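Local atomic coordinates of nucleotidyltransferase-like protein (Exiguobacterium sibiricum, PDB entry 3C18), a protein that is of undetermined function but, with its nucleotidyltransferase-like domain, probably belongs among enzymes that transfer nucleotidyl groups. Residues A[5-13]-A[56-67]; A[16-27]-A[39-49]. All coordinates share one frame; numbering follows the deposited sequence.

Interaction 1 of 2, residues A[5-13]-A[56-67]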
loop_
_atom_site.group_PDB
_atom_site.type_symbol
_atom_site.label_atom_id
_atom_site.label_comp_id
_atom_site.label_asym_id
_atom_site.label_seq_id
_atom_site.Cartn_x
_atom_site.Cartn_y
_atom_site.Cartn_z
ATOM N N ALA A 5 29.943 -18.245 12.646
ATOM C CA ALA A 5 29.997 -18.367 11.165
ATOM C C ALA A 5 29.836 -17.029 10.437
ATOM O O ALA A 5 30.140 -16.913 9.240
ATOM C CB ALA A 5 28.952 -19.355 10.659
ATOM N N THR A 6 29.370 -16.017 11.163
ATOM C CA THR A 6 29.130 -14.678 10.559
ATOM C C THR A 6 29.937 -13.560 11.224
ATOM O O THR A 6 29.788 -12.370 10.907
ATOM C CB THR A 6 27.637 -14.268 10.614
ATOM O OG1 THR A 6 27.236 -14.093 11.971
ATOM C CG2 THR A 6 26.747 -15.307 9.968
ATOM N N ARG A 7 30.804 -13.959 12.142
ATOM C CA ARG A 7 31.537 -12.997 12.963
ATOM C C ARG A 7 32.281 -11.961 12.140
ATOM O O ARG A 7 32.340 -10.780 12.495
ATOM C CB ARG A 7 32.519 -13.712 13.899
ATOM C CG ARG A 7 33.087 -12.830 14.991
ATOM C CD ARG A 7 33.998 -13.634 15.889
ATOM N NE ARG A 7 33.280 -14.705 16.571
ATOM C CZ ARG A 7 33.867 -15.699 17.228
ATOM N NH1 ARG A 7 35.186 -15.770 17.282
ATOM N NH2 ARG A 7 33.141 -16.627 17.820
ATOM N N THR A 8 32.836 -12.417 11.033
ATOM C CA THR A 8 33.650 -11.559 10.167
ATOM C C THR A 8 32.780 -10.510 9.495
ATOM O O THR A 8 33.261 -9.464 9.037
ATOM C CB THR A 8 34.396 -12.389 9.102
ATOM O OG1 THR A 8 35.372 -13.219 9.744
ATOM C CG2 THR A 8 35.086 -11.491 8.097
ATOM N N ILE A 9 31.490 -10.792 9.453
ATOM C CA ILE A 9 30.537 -9.875 8.823
ATOM C C ILE A 9 29.900 -8.931 9.845
ATOM O O ILE A 9 29.830 -7.742 9.627
ATOM C CB ILE A 9 29.413 -10.618 8.045
ATOM C CG1 ILE A 9 30.009 -11.436 6.896
ATOM C CG2 ILE A 9 28.362 -9.605 7.505
ATOM C CD1 ILE A 9 28.999 -12.145 6.009
ATOM N N TYR A 10 29.450 -9.454 10.977
ATOM C CA TYR A 10 28.647 -8.622 11.891
ATOM C C TYR A 10 29.488 -7.810 12.846
ATOM O O TYR A 10 29.048 -6.790 13.380
ATOM C CB TYR A 10 27.643 -9.478 12.667
ATOM C CG TYR A 10 28.197 -10.191 13.876
ATOM C CD1 TYR A 10 28.541 -9.483 15.015
ATOM C CD2 TYR A 10 28.323 -11.582 13.901
ATOM C CE1 TYR A 10 29.034 -10.129 16.134
ATOM C CE2 TYR A 10 28.831 -12.240 15.024
ATOM C CZ TYR A 10 29.177 -11.502 16.132
ATOM O OH TYR A 10 29.664 -12.110 17.275
ATOM N N SER A 11 30.722 -8.237 13.034
ATOM C CA SER A 11 31.555 -7.637 14.105
ATOM C C SER A 11 31.671 -6.131 14.000
ATOM O O SER A 11 31.602 -5.433 14.991
ATOM C CB SER A 11 32.954 -8.275 14.206
ATOM O OG SER A 11 32.887 -9.469 14.976
ATOM N N GLU A 12 31.795 -5.635 12.785
ATOM C CA GLU A 12 32.031 -4.197 12.579
ATOM C C GLU A 12 30.749 -3.417 12.981
ATOM O O GLU A 12 30.806 -2.258 13.403
ATOM C CB GLU A 12 32.441 -3.923 11.119
ATOM N N TYR A 13 29.610 -4.111 12.896
ATOM C CA TYR A 13 28.291 -3.544 13.224
ATOM C C TYR A 13 28.115 -3.441 14.716
ATOM O O TYR A 13 27.646 -2.415 15.239
ATOM C CB TYR A 13 27.146 -4.339 12.584
ATOM C CG TYR A 13 27.084 -4.156 11.072
ATOM C CD1 TYR A 13 26.392 -3.109 10.504
ATOM C CD2 TYR A 13 27.762 -5.027 10.215
ATOM C CE1 TYR A 13 26.348 -2.945 9.098
ATOM C CE2 TYR A 13 27.724 -4.873 8.829
ATOM C CZ TYR A 13 27.019 -3.826 8.275
ATOM O OH TYR A 13 27.019 -3.642 6.892
ATOM N N LYS A 56 22.242 -5.783 2.240
ATOM C CA LYS A 56 23.577 -6.129 1.735
ATOM C C LYS A 56 23.642 -7.660 1.633
ATOM O O LYS A 56 23.062 -8.352 2.438
ATOM C CB LYS A 56 24.642 -5.624 2.716
ATOM C CG LYS A 56 24.484 -4.157 3.102
ATOM C CD LYS A 56 25.610 -3.680 4.008
ATOM C CE LYS A 56 25.337 -2.266 4.580
ATOM N NZ LYS A 56 26.531 -1.541 5.167
ATOM N N HIS A 57 24.316 -8.151 0.604
ATOM C CA HIS A 57 24.475 -9.604 0.335
ATOM C C HIS A 57 25.936 -10.015 0.284
ATOM O O HIS A 57 26.724 -9.447 -0.444
ATOM C CB HIS A 57 23.856 -10.015 -1.011
ATOM C CG HIS A 57 22.367 -10.063 -1.010
ATOM N ND1 HIS A 57 21.629 -10.185 -2.170
ATOM C CD2 HIS A 57 21.474 -9.946 -0.003
ATOM C CE1 HIS A 57 20.342 -10.187 -1.864
ATOM N NE2 HIS A 57 20.222 -10.064 -0.555
ATOM N N TYR A 58 26.242 -11.046 1.049
ATOM C CA TYR A 58 27.582 -11.580 1.210
ATOM C C TYR A 58 27.661 -13.088 1.022
ATOM O O TYR A 58 26.688 -13.808 1.193
ATOM C CB TYR A 58 28.037 -11.347 2.660
ATOM C CG TYR A 58 28.032 -9.904 3.102
ATOM C CD1 TYR A 58 29.065 -9.041 2.741
ATOM C CD2 TYR A 58 27.001 -9.403 3.896
ATOM C CE1 TYR A 58 29.059 -7.731 3.144
ATOM C CE2 TYR A 58 26.993 -8.087 4.309
ATOM C CZ TYR A 58 28.018 -7.264 3.925
ATOM O OH TYR A 58 28.016 -5.963 4.333
ATOM N N ARG A 59 28.850 -13.548 0.664
ATOM C CA ARG A 59 29.206 -14.983 0.799
ATOM C C ARG A 59 30.497 -15.067 1.614
ATOM O O ARG A 59 31.489 -14.375 1.353
ATOM C CB ARG A 59 29.350 -15.733 -0.528
ATOM C CG ARG A 59 29.363 -17.251 -0.318
ATOM C CD ARG A 59 29.333 -17.998 -1.627
ATOM N NE ARG A 59 30.535 -17.785 -2.400
ATOM C CZ ARG A 59 30.698 -18.216 -3.641
ATOM N NH1 ARG A 59 29.732 -18.882 -4.240
ATOM N NH2 ARG A 59 31.815 -17.973 -4.293
ATOM N N LEU A 60 30.436 -15.844 2.676
ATOM C CA LEU A 60 31.601 -16.033 3.521
ATOM C C LEU A 60 31.900 -17.509 3.519
ATOM O O LEU A 60 31.214 -18.334 4.156
ATOM C CB LEU A 60 31.421 -15.485 4.937
ATOM C CG LEU A 60 32.679 -15.695 5.786
ATOM C CD1 LEU A 60 33.958 -15.197 5.089
ATOM C CD2 LEU A 60 32.525 -15.073 7.157
ATOM N N ASN A 61 32.942 -17.808 2.758
ATOM C CA ASN A 61 33.345 -19.154 2.480
ATOM C C ASN A 61 32.270 -19.752 1.604
ATOM O O ASN A 61 32.179 -19.458 0.395
ATOM C CB ASN A 61 33.569 -19.931 3.772
ATOM C CG ASN A 61 34.787 -19.383 4.557
ATOM O OD1 ASN A 61 35.752 -18.882 3.954
ATOM N ND2 ASN A 61 34.734 -19.449 5.884
ATOM N N THR A 62 31.427 -20.538 2.227
ATOM C CA THR A 62 30.385 -21.213 1.476
ATOM C C THR A 62 28.993 -20.663 1.839
ATOM O O THR A 62 27.986 -20.911 1.159
ATOM C CB THR A 62 30.483 -22.735 1.743
ATOM O OG1 THR A 62 29.440 -23.404 1.036
ATOM C CG2 THR A 62 30.358 -23.063 3.247
ATOM N N LEU A 63 28.986 -19.888 2.923
ATOM C CA LEU A 63 27.755 -19.399 3.559
ATOM C C LEU A 63 27.289 -18.077 3.007
ATOM O O LEU A 63 27.976 -17.079 3.126
ATOM C CB LEU A 63 27.962 -19.257 5.070
ATOM C CG LEU A 63 26.682 -19.024 5.882
ATOM C CD1 LEU A 63 25.821 -20.298 5.903
ATOM C CD2 LEU A 63 26.999 -18.580 7.291
ATOM N N ARG A 64 26.106 -18.098 2.411
ATOM C CA ARG A 64 25.474 -16.902 1.835
ATOM C C ARG A 64 24.626 -16.225 2.879
ATOM O O ARG A 64 23.757 -16.830 3.507
ATOM C CB ARG A 64 24.619 -17.252 0.622
ATOM C CG ARG A 64 25.403 -17.855 -0.491
ATOM C CD ARG A 64 24.515 -18.563 -1.472
ATOM N NE ARG A 64 24.025 -17.688 -2.527
ATOM C CZ ARG A 64 22.958 -17.948 -3.280
ATOM N NH1 ARG A 64 22.248 -19.052 -3.078
ATOM N NH2 ARG A 64 22.584 -17.091 -4.220
ATOM N N VAL A 65 24.904 -14.948 3.059
ATOM C CA VAL A 65 24.320 -14.155 4.133
ATOM C C VAL A 65 23.671 -12.900 3.585
ATOM O O VAL A 65 24.291 -12.129 2.894
ATOM C CB VAL A 65 25.417 -13.735 5.150
ATOM C CG1 VAL A 65 24.838 -12.971 6.343
ATOM C CG2 VAL A 65 26.192 -14.945 5.607
ATOM N N SER A 66 22.390 -12.738 3.909
ATOM C CA SER A 66 21.662 -11.485 3.659
ATOM C C SER A 66 21.650 -10.639 4.937
ATOM O O SER A 66 21.316 -11.105 6.009
ATOM C CB SER A 66 20.216 -11.750 3.228
ATOM O OG SER A 66 19.616 -10.537 2.823
ATOM N N LEU A 67 22.033 -9.388 4.795
ATOM C CA LEU A 67 21.994 -8.473 5.906
ATOM C C LEU A 67 20.960 -7.358 5.701
ATOM O O LEU A 67 21.055 -6.543 4.765
ATOM C CB LEU A 67 23.382 -7.915 6.153
ATOM C CG LEU A 67 23.610 -7.178 7.466
ATOM C CD1 LEU A 67 25.023 -7.332 7.926
ATOM C CD2 LEU A 67 23.246 -5.713 7.284
HETATM O O HOH W 1 31.145 -18.762 7.539
#
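Ile-9, Tyr-13 and Leu-60 bury the most surface where helix 2-15 lies over the beta hairpin of strands 53-60 and 63-71, which meet in a type II' turn from Leu-60 to Leu-63. It is the helix-on-sheet packing of a nucleotidyltransferase-like domain. Ile-9 sits in the middle, and its two branches do separate jobs. Ile-9 CG2, anti to the backbone N, rides over a face of the Tyr-58 ring as a CH-pi contact, 4.1 Å from the centroid and 26° off the ring normal. Ile-9 CD1, at the end of the other branch, presses on Tyr-58 CB at 3.6 Å and on Val-65 CG2 of the second strand, wedging the helix against both arms of the hairpin. One turn on, Tyr-13 reaches to the sheet. Its CE2 meets Leu-67 CD1 at 3.8 Å, while its OH accepts a 2.8 Å hydrogen bond from Lys-56 NZ, which lies at the ring edge, near its plane, on a lysine chain extended beyond CG. A phenylalanine here would probably leave the Lys-56 ammonium without its phenolic acceptor and freer to swing. Toward the start of the helix Leu-60 takes over: with CG anti to its own N (chi1 -179°), the side chain brings Leu-60 CD2 to 3.8 Å from Thr-8 CB. Beside it Leu-63 CD2 touches Ala-5 CB. The edge of strand 53-60 away from strand 63-71 is taken by a strand of the second subunit, which pairs antiparallel with Tyr-58, Arg-59 and Leu-60 and continues the sheet across the interface. Near the turn, a water donates to Ala-5 O at 2.7 Å and, weakly, to Leu-60 O.

Interaction 2 of 2, residues A[16-27]-A[39-49]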
loop_
_atom_site.group_PDB
_atom_site.type_symbol
_atom_site.label_atom_id
_atom_site.label_comp_id
_atom_site.label_asym_id
_atom_site.label_seq_id
_atom_site.Cartn_x
_atom_site.Cartn_y
_atom_site.Cartn_z
ATOM N N TYR A 16 29.937 -0.425 16.007
ATOM C CA TYR A 16 29.323 0.897 15.784
ATOM C C TYR A 16 28.355 1.118 16.933
ATOM O O TYR A 16 27.451 0.304 17.178
ATOM C CB TYR A 16 28.606 0.967 14.455
ATOM C CG TYR A 16 28.009 2.316 14.127
ATOM C CD1 TYR A 16 28.792 3.441 13.998
ATOM C CD2 TYR A 16 26.665 2.444 13.895
ATOM C CE1 TYR A 16 28.231 4.667 13.645
ATOM C CE2 TYR A 16 26.099 3.651 13.548
ATOM C CZ TYR A 16 26.880 4.754 13.422
ATOM O OH TYR A 16 26.283 5.952 13.093
ATOM N N PRO A 17 28.565 2.203 17.672
ATOM C CA PRO A 17 27.825 2.454 18.897
ATOM C C PRO A 17 26.324 2.555 18.760
ATOM O O PRO A 17 25.641 2.389 19.749
ATOM C CB PRO A 17 28.384 3.803 19.356
ATOM C CG PRO A 17 29.729 3.851 18.806
ATOM C CD PRO A 17 29.648 3.183 17.473
ATOM N N GLU A 18 25.836 2.830 17.551
ATOM C CA GLU A 18 24.404 3.116 17.306
ATOM C C GLU A 18 23.616 1.864 17.110
ATOM O O GLU A 18 22.382 1.865 17.092
ATOM C CB GLU A 18 24.199 4.024 16.095
ATOM C CG GLU A 18 24.925 5.341 16.189
ATOM C CD GLU A 18 24.419 6.222 17.314
ATOM O OE1 GLU A 18 23.544 5.792 18.114
ATOM O OE2 GLU A 18 24.910 7.366 17.395
ATOM N N THR A 19 24.358 0.783 16.982
ATOM C CA THR A 19 23.766 -0.533 16.777
ATOM C C THR A 19 23.112 -1.003 18.071
ATOM O O THR A 19 23.753 -1.020 19.100
ATOM C CB THR A 19 24.821 -1.530 16.335
ATOM O OG1 THR A 19 25.408 -1.073 15.106
ATOM C CG2 THR A 19 24.209 -2.897 16.146
ATOM N N GLN A 20 21.823 -1.364 17.997
ATOM C CA GLN A 20 21.046 -1.761 19.196
ATOM C C GLN A 20 20.906 -3.270 19.297
ATOM O O GLN A 20 20.731 -3.835 20.371
ATOM C CB GLN A 20 19.648 -1.122 19.186
ATOM C CG GLN A 20 19.673 0.373 18.999
ATOM C CD GLN A 20 20.450 1.053 20.097
ATOM O OE1 GLN A 20 20.143 0.882 21.257
ATOM N NE2 GLN A 20 21.463 1.829 19.736
ATOM N N GLY A 21 20.986 -3.931 18.163
ATOM C CA GLY A 21 20.827 -5.381 18.150
ATOM C C GLY A 21 21.139 -6.040 16.840
ATOM O O GLY A 21 21.105 -5.423 15.778
ATOM N N ILE A 22 21.520 -7.297 16.953
ATOM C CA ILE A 22 21.788 -8.143 15.813
ATOM C C ILE A 22 21.204 -9.509 16.054
ATOM O O ILE A 22 21.452 -10.151 17.065
ATOM C CB ILE A 22 23.291 -8.264 15.496
ATOM C CG1 ILE A 22 23.944 -6.878 15.378
ATOM C CG2 ILE A 22 23.511 -9.065 14.226
ATOM C CD1 ILE A 22 25.434 -6.981 15.233
ATOM N N ILE A 23 20.368 -9.900 15.117
ATOM C CA ILE A 23 19.641 -11.155 15.149
ATOM C C ILE A 23 20.046 -12.003 13.969
ATOM O O ILE A 23 20.230 -11.500 12.874
ATOM C CB ILE A 23 18.105 -10.883 15.055
ATOM C CG1 ILE A 23 17.522 -10.643 16.446
ATOM C CG2 ILE A 23 17.385 -12.027 14.381
ATOM C CD1 ILE A 23 17.163 -11.900 17.200
ATOM N N ALA A 24 20.171 -13.304 14.208
ATOM C CA ALA A 24 20.470 -14.258 13.153
ATOM C C ALA A 24 19.339 -15.293 12.987
ATOM O O ALA A 24 18.817 -15.838 13.952
ATOM C CB ALA A 24 21.825 -14.918 13.396
ATOM N N VAL A 25 18.969 -15.513 11.735
ATOM C CA VAL A 25 17.933 -16.451 11.356
ATOM C C VAL A 25 18.453 -17.384 10.281
ATOM O O VAL A 25 18.898 -16.960 9.224
ATOM C CB VAL A 25 16.736 -15.707 10.744
ATOM C CG1 VAL A 25 15.544 -16.653 10.517
ATOM C CG2 VAL A 25 16.359 -14.519 11.614
ATOM N N GLU A 26 18.355 -18.671 10.558
ATOM C CA GLU A 26 18.804 -19.704 9.632
ATOM C C GLU A 26 17.680 -20.161 8.740
ATOM O O GLU A 26 16.520 -20.231 9.149
ATOM C CB GLU A 26 19.332 -20.898 10.418
ATOM C CG GLU A 26 19.940 -21.972 9.549
ATOM C CD GLU A 26 20.625 -23.041 10.375
ATOM O OE1 GLU A 26 20.122 -23.334 11.479
ATOM O OE2 GLU A 26 21.664 -23.569 9.922
ATOM N N LYS A 27 18.030 -20.480 7.511
ATOM C CA LYS A 27 17.051 -21.030 6.581
ATOM C C LYS A 27 16.473 -22.327 7.123
ATOM O O LYS A 27 17.141 -23.086 7.819
ATOM C CB LYS A 27 17.657 -21.275 5.207
ATOM C CG LYS A 27 18.694 -22.360 5.174
ATOM C CD LYS A 27 19.074 -22.646 3.754
ATOM C CE LYS A 27 20.157 -23.690 3.674
ATOM N NZ LYS A 27 20.358 -24.008 2.252
ATOM N N ASP A 39 21.311 -18.438 3.182
ATOM C CA ASP A 39 21.545 -19.450 4.224
ATOM C C ASP A 39 21.301 -18.905 5.612
ATOM O O ASP A 39 20.857 -19.612 6.516
ATOM C CB ASP A 39 22.999 -19.972 4.176
ATOM C CG ASP A 39 23.347 -20.634 2.862
ATOM O OD1 ASP A 39 22.534 -21.435 2.389
ATOM O OD2 ASP A 39 24.430 -20.358 2.295
ATOM N N VAL A 40 21.683 -17.649 5.784
ATOM C CA VAL A 40 21.508 -16.949 7.052
ATOM C C VAL A 40 21.111 -15.525 6.773
ATOM O O VAL A 40 21.662 -14.887 5.890
ATOM C CB VAL A 40 22.795 -16.959 7.925
ATOM C CG1 VAL A 40 22.620 -16.072 9.148
ATOM C CG2 VAL A 40 23.122 -18.386 8.345
ATOM N N LEU A 41 20.129 -15.051 7.520
ATOM C CA LEU A 41 19.717 -13.652 7.431
ATOM C C LEU A 41 20.105 -12.983 8.739
ATOM O O LEU A 41 19.838 -13.469 9.823
ATOM C CB LEU A 41 18.219 -13.513 7.162
ATOM C CG LEU A 41 17.752 -12.075 6.831
ATOM C CD1 LEU A 41 16.744 -12.052 5.739
ATOM C CD2 LEU A 41 17.235 -11.331 8.032
ATOM N N LEU A 42 20.809 -11.885 8.612
ATOM C CA LEU A 42 21.187 -11.098 9.756
ATOM C C LEU A 42 20.360 -9.835 9.748
ATOM O O LEU A 42 20.257 -9.159 8.744
ATOM C CB LEU A 42 22.664 -10.710 9.685
ATOM C CG LEU A 42 23.726 -11.762 9.939
ATOM C CD1 LEU A 42 25.102 -11.192 9.593
ATOM C CD2 LEU A 42 23.674 -12.243 11.385
ATOM N N LEU A 43 19.795 -9.524 10.899
ATOM C CA LEU A 43 19.008 -8.318 11.086
ATOM C C LEU A 43 19.705 -7.433 12.069
ATOM O O LEU A 43 19.864 -7.771 13.243
ATOM C CB LEU A 43 17.589 -8.644 11.575
ATOM C CG LEU A 43 16.745 -7.434 11.999
ATOM C CD1 LEU A 43 16.327 -6.599 10.762
ATOM C CD2 LEU A 43 15.525 -7.893 12.809
ATOM N N VAL A 44 20.148 -6.299 11.558
ATOM C CA VAL A 44 20.888 -5.314 12.347
ATOM C C VAL A 44 19.985 -4.131 12.607
ATOM O O VAL A 44 19.526 -3.493 11.680
ATOM C CB VAL A 44 22.178 -4.830 11.577
ATOM C CG1 VAL A 44 22.967 -3.855 12.398
ATOM C CG2 VAL A 44 23.066 -6.050 11.176
ATOM N N ILE A 45 19.692 -3.872 13.886
ATOM C CA ILE A 45 18.893 -2.704 14.272
ATOM C C ILE A 45 19.822 -1.609 14.771
ATOM O O ILE A 45 20.666 -1.816 15.648
ATOM C CB ILE A 45 17.809 -2.997 15.289
ATOM C CG1 ILE A 45 16.899 -4.121 14.779
ATOM C CG2 ILE A 45 16.917 -1.726 15.472
ATOM C CD1 ILE A 45 17.427 -5.524 15.072
ATOM N N THR A 46 19.614 -0.435 14.199
ATOM C CA THR A 46 20.515 0.677 14.359
ATOM C C THR A 46 19.811 2.032 14.475
ATOM O O THR A 46 18.687 2.217 13.993
ATOM C CB THR A 46 21.459 0.695 13.117
ATOM O OG1 THR A 46 22.489 1.655 13.296
ATOM C CG2 THR A 46 20.710 1.002 11.880
ATOM N N ARG A 47 20.492 2.967 15.137
ATOM C CA ARG A 47 20.039 4.343 15.245
ATOM C C ARG A 47 20.858 5.227 14.355
ATOM O O ARG A 47 20.775 6.445 14.404
ATOM C CB ARG A 47 20.120 4.851 16.670
ATOM C CG ARG A 47 19.144 4.223 17.570
ATOM C CD ARG A 47 19.274 4.755 18.975
ATOM N NE ARG A 47 18.448 3.968 19.865
ATOM C CZ ARG A 47 18.473 4.048 21.190
ATOM N NH1 ARG A 47 19.296 4.890 21.787
ATOM N NH2 ARG A 47 17.671 3.275 21.920
ATOM N N ASP A 48 21.652 4.599 13.510
ATOM C CA ASP A 48 22.366 5.334 12.472
ATOM C C ASP A 48 21.341 6.237 11.768
ATOM O O ASP A 48 20.418 5.746 11.116
ATOM C CB ASP A 48 23.000 4.367 11.455
ATOM C CG ASP A 48 23.760 5.079 10.322
ATOM O OD1 ASP A 48 23.545 6.282 10.076
ATOM O OD2 ASP A 48 24.570 4.412 9.650
ATOM N N PRO A 49 21.519 7.561 11.866
ATOM C CA PRO A 49 20.583 8.533 11.319
ATOM C C PRO A 49 20.525 8.553 9.820
ATOM O O PRO A 49 19.611 9.141 9.250
ATOM C CB PRO A 49 21.122 9.862 11.836
ATOM C CG PRO A 49 22.562 9.607 12.100
ATOM C CD PRO A 49 22.581 8.217 12.640
HETATM O O HOH W 2 24.484 -0.099 12.723
HETATM O O HOH W 3 22.120 -22.040 6.942
#
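Gln-20 and Arg-47 stack flat on one another, amide and guanidinium planes only 7° apart, with Gln-20 OE1 over one face of the guanidinium, 3.4 Å above its plane. The Tyr-16 ring has Thr-46 OG1 at its edge and Asp-48 CB approaching obliquely. These groups close one end of an antiparallel pair, strands 19-26 and 40-46, two inner strands of the domain's mixed sheet, five-stranded within this chain. The stack is fixed from both sides: Gln-20 bends back at chi2 (-60°), letting NE2 donate to Glu-18 O at 2.8 Å, and Arg-47 NE forms a salt bridge with Glu-72. Glu-18 O also accepts from Arg-47 N, the two donors coming from opposite faces of the carbonyl plane. Next to this lies a classic beta bulge, Gln-20 and Gly-21 both facing Ile-45, whose O takes a 2.7 Å bond from Gln-20 N and a weak one from Gly-21 N. Beyond it the ladder is regular. Ile-22, Ala-24, Leu-42 and Val-44 lie on the face toward helix 2-15, Ala-24 CB meeting Leu-42 CD2 at 3.8 Å; Val-25, Leu-41 and Leu-43 turn the other way, onto Trp-90 of helix 85-93. At the far end Asp-39 OD2 takes a hydrogen bond from the backbone N of Arg-64, and Lys-27 runs alongside in a weak salt bridge, Lys-27 NZ 3.4 Å from Asp-39 OD1.

Overall arrangement
Interactions 1 and 2 are two parts of one alpha/beta domain, their centres about 11 Å apart. They share a sheet: strand 63-71 of interaction 1 runs beside and parallel to strand 40-46 of interaction 2, and Leu-42 N lies 2.8 Å from Ser-66 O, a probable hydrogen bond. Helix 2-15, which covers the hairpin in interaction 1, is followed, after a tight turn, by strand 19-26, and Thr-19 OG1 probably hydrogen-bonds Tyr-13 O at 2.6 Å. Side chains join them too, Val-65 CG1 lying 3.7 Å from Leu-42 CD1. Both contacts fall within the nucleotidyltransferase-like region; interaction 1 borders the second subunit, whereas no other chain of the assembly touches the segments of interaction 2.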